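Local coordinates for protein methylenetetrahydrofolate--tRNA-(uracil-5-)-methyltransferase trmFO (Thermus thermophilus, PDB 3G5S) that catalyses the folate- and FAD-dependent methylation of uridine 54 to 5-methyluridine in tRNA, using methylenetetrahydrofolate as the carbon donor and NADH or NADPH as reductant, at residues 75-78 / 79-82; 98-101 / 102-106. All blocks are in the same frame, centred on the assembly; numbering follows the deposited sequence.

Contact 1: 75-78 / 79-82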
# COMPACT_ATOMS: atom_id res chain seq x y z
N GLY A 75 -15.77 -2.08 13.42
CA GLY A 75 -16.03 -3.43 13.89
C GLY A 75 -15.20 -4.51 13.22
O GLY A 75 -15.64 -5.66 13.08
N SER A 76 -14.00 -4.16 12.79
CA SER A 76 -13.07 -5.08 12.14
C SER A 76 -12.76 -6.32 12.97
O SER A 76 -12.39 -6.22 14.15
CB SER A 76 -11.77 -4.32 11.83
OG SER A 76 -10.66 -5.17 11.63
N LEU A 77 -12.87 -7.49 12.35
CA LEU A 77 -12.47 -8.74 12.98
C LEU A 77 -10.97 -8.78 13.24
O LEU A 77 -10.51 -9.27 14.28
CB LEU A 77 -12.88 -9.92 12.11
CG LEU A 77 -12.53 -11.32 12.61
CD1 LEU A 77 -13.20 -11.60 13.94
CD2 LEU A 77 -12.93 -12.36 11.57
N VAL A 78 -10.20 -8.29 12.29
CA VAL A 78 -8.75 -8.22 12.45
C VAL A 78 -8.38 -7.37 13.68
O VAL A 78 -7.53 -7.76 14.47
CB VAL A 78 -8.06 -7.72 11.16
CG1 VAL A 78 -6.64 -7.24 11.43
CG2 VAL A 78 -8.07 -8.84 10.12
N MSE A 79 -9.05 -6.24 13.87
CA MSE A 79 -8.76 -5.43 15.05
C MSE A 79 -9.22 -6.10 16.35
O MSE A 79 -8.53 -5.99 17.36
CB MSE A 79 -9.34 -4.02 14.93
CG MSE A 79 -8.64 -3.16 13.89
SE MSE A 79 -6.72 -3.00 14.14
CE MSE A 79 -6.75 -2.21 15.92
N GLU A 80 -10.35 -6.80 16.33
CA GLU A 80 -10.78 -7.57 17.50
C GLU A 80 -9.71 -8.58 17.87
O GLU A 80 -9.31 -8.71 19.03
CB GLU A 80 -12.08 -8.31 17.22
CG GLU A 80 -13.31 -7.45 17.10
CD GLU A 80 -14.59 -8.26 16.99
OE1 GLU A 80 -14.54 -9.51 17.10
OE2 GLU A 80 -15.65 -7.65 16.78
N ALA A 81 -9.25 -9.32 16.87
CA ALA A 81 -8.25 -10.34 17.08
C ALA A 81 -6.97 -9.73 17.62
O ALA A 81 -6.33 -10.29 18.51
CB ALA A 81 -7.97 -11.08 15.78
N ALA A 82 -6.57 -8.59 17.06
CA ALA A 82 -5.35 -7.94 17.50
C ALA A 82 -5.45 -7.45 18.94
O ALA A 82 -4.52 -7.59 19.73
CB ALA A 82 -5.01 -6.79 16.58
O HOH W 1 -17.09 -7.49 14.44
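Gly75 and Glu80 meet through one water, which donates to both: it lies 2.7 Å from Gly75 O and 2.8 Å from Glu80 OE2. Gly75 closes the preceding helix, 63-74, in a Schellman motif, with the positive phi that glycine readily takes.

Ser76 is the N-cap of the next helix, 77-84. Its OG is held anti to its own N (chi1 160°) and accepts the amide of Met79, with OG to Met79 N at 3.0 Å and the N-H pointing almost straight at it (163°). Glu15 OE1 is a second partner of OG, and the carboxylate of Glu15 also takes the amides of Leu77 and Val78. The first-turn N-H groups are thus satisfied by side chains, and the negative carboxylate probably suits the positive end of the helix dipole. The Ser76 carbonyl opens the i to i+4 ladder, its O accepting from Glu80 N at 3.0 Å. Glu80 CG also passes 3.3 Å from Ser76 O, on its way to a carboxylate that has Tyr103 as its partner on helix 97-109.

One helix has therefore ended and another begun in a tight junction of two residues, within the FAD-binding part of this MnmG-family protein. Leu77 O receives Ala81 N at 2.9 Å, while its side chain crosses that of Glu80 at about a right angle, CD1 lying 4.0 Å from Glu80 OE1. Val78 O takes Ala82 N, and its side chain packs on Leu11 of helix 11-22. Met79, a selenomethionine, has CG beside its backbone N (chi1 -69°), which puts CG 3.6 Å from Ser76 OG; the bends beyond it carry the chain over Gln68, Met71 and Arg72 of helix 63-74.

Contact 2: 98-101 / 102-106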
# COMPACT_ATOMS: atom_id res chain seq x y z
N GLU A 98 -0.28 -16.76 16.60
CA GLU A 98 -1.17 -17.92 16.66
C GLU A 98 -2.52 -17.59 17.30
O GLU A 98 -3.55 -18.08 16.85
CB GLU A 98 -0.49 -19.08 17.39
CG GLU A 98 -1.27 -20.39 17.37
CD GLU A 98 -2.33 -20.46 18.46
OE1 GLU A 98 -2.09 -19.91 19.56
OE2 GLU A 98 -3.39 -21.07 18.23
N GLU A 99 -2.52 -16.76 18.34
CA GLU A 99 -3.77 -16.36 18.96
C GLU A 99 -4.59 -15.47 18.02
O GLU A 99 -5.82 -15.55 17.98
CB GLU A 99 -3.52 -15.62 20.27
CG GLU A 99 -3.09 -16.52 21.42
CD GLU A 99 -2.62 -15.74 22.63
OE1 GLU A 99 -2.85 -14.51 22.68
OE2 GLU A 99 -2.01 -16.35 23.53
N PHE A 100 -3.89 -14.63 17.27
CA PHE A 100 -4.51 -13.76 16.28
C PHE A 100 -5.22 -14.57 15.20
O PHE A 100 -6.43 -14.42 14.99
CB PHE A 100 -3.43 -12.85 15.69
CG PHE A 100 -3.88 -11.98 14.55
CD1 PHE A 100 -3.66 -12.38 13.24
CD2 PHE A 100 -4.47 -10.75 14.78
CE1 PHE A 100 -4.06 -11.58 12.18
CE2 PHE A 100 -4.86 -9.95 13.73
CZ PHE A 100 -4.65 -10.37 12.42
N SER A 101 -4.49 -15.45 14.53
CA SER A 101 -5.08 -16.19 13.42
C SER A 101 -6.08 -17.23 13.93
O SER A 101 -7.05 -17.55 13.25
CB SER A 101 -4.01 -16.85 12.57
OG SER A 101 -3.42 -17.94 13.25
N GLY A 102 -5.84 -17.74 15.13
CA GLY A 102 -6.76 -18.71 15.72
C GLY A 102 -8.13 -18.12 15.96
O GLY A 102 -9.15 -18.74 15.65
N TYR A 103 -8.17 -16.92 16.54
CA TYR A 103 -9.43 -16.24 16.81
C TYR A 103 -10.18 -15.95 15.52
O TYR A 103 -11.39 -16.19 15.42
CB TYR A 103 -9.17 -14.94 17.59
CG TYR A 103 -10.40 -14.12 17.89
CD1 TYR A 103 -11.16 -14.35 19.03
CD2 TYR A 103 -10.80 -13.09 17.05
CE1 TYR A 103 -12.28 -13.59 19.31
CE2 TYR A 103 -11.92 -12.32 17.33
CZ TYR A 103 -12.65 -12.58 18.46
OH TYR A 103 -13.77 -11.82 18.73
N ILE A 104 -9.48 -15.42 14.53
CA ILE A 104 -10.10 -15.10 13.25
C ILE A 104 -10.67 -16.35 12.59
O ILE A 104 -11.80 -16.35 12.08
CB ILE A 104 -9.08 -14.40 12.33
CG1 ILE A 104 -8.74 -13.01 12.90
CG2 ILE A 104 -9.62 -14.28 10.92
CD1 ILE A 104 -7.56 -12.34 12.25
N THR A 105 -9.89 -17.42 12.61
CA THR A 105 -10.30 -18.67 11.99
C THR A 105 -11.54 -19.24 12.68
O THR A 105 -12.47 -19.71 12.03
CB THR A 105 -9.16 -19.70 12.01
OG1 THR A 105 -8.05 -19.18 11.28
CG2 THR A 105 -9.61 -21.01 11.38
N GLU A 106 -11.55 -19.20 14.01
CA GLU A 106 -12.69 -19.69 14.78
C GLU A 106 -13.96 -18.87 14.52
O GLU A 106 -15.03 -19.44 14.31
CB GLU A 106 -12.38 -19.71 16.28
CG GLU A 106 -11.27 -20.68 16.67
CD GLU A 106 -11.07 -20.75 18.18
OE1 GLU A 106 -12.08 -20.78 18.91
OE2 GLU A 106 -9.90 -20.77 18.62
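Ser101 O is gripped by two donors from Thr105, one turn further along helix 97-109. Thr105 OG1 donates to Ser101 O at 2.7 Å and Thr105 N reaches the same Ser101 O at 2.9 Å, from opposite faces of the carbonyl plane. This is the familiar threonine-in-helix arrangement, the hydroxyl folding back onto the i-4 carbonyl beside the regular backbone bond. It depends on Thr105 OG1 lying anti to its carbonyl carbon (chi1 -60°), and OG1 in turn accepts from Phe46 N, which ties the helix to a neighbouring loop. Arg45 of that loop bonds to Ser101 OG and forms a salt bridge with Glu98 OE2.

Earlier in the same helix, Glu98 O takes Gly102 N at 2.9 Å and Glu99 O takes Tyr103 N at 3.1 Å. Phe100 O accepts from Ile104 N at 3.2 Å.

On the buried side of the helix the Phe100 ring and the Ile104 side chain make a CH-pi contact. Ile104 stretches CG1 back past Phe100 O. The terminal methyl then sits over one ring face, offset toward the rim: Ile104 CD1 is 3.7 Å from the ring centroid and 3.5 Å from Phe100 CZ.

Contacts 1 and 2 lie in series along the chain, their centres about 10 Å apart, and helices 77-84 and 97-109 pack directly on one another. Ala81 is the meeting point: its CB is 3.5 Å from Ile104 CG1 and 3.7 Å from Phe100 CD2. Nearby, Val78 O lies 3.5 Å from Phe100 CE2. A probable hydrogen bond joins Glu80 OE1 to Tyr103 OH at 2.9 Å. Both contacts back onto Leu11, at the start of helix 11-22 and within the predicted FAD-binding segment 8-13. The side chains of Val78 and Phe100 stand about 9 and 8 Å from the bound FAD, consistent with a second layer behind the cofactor site.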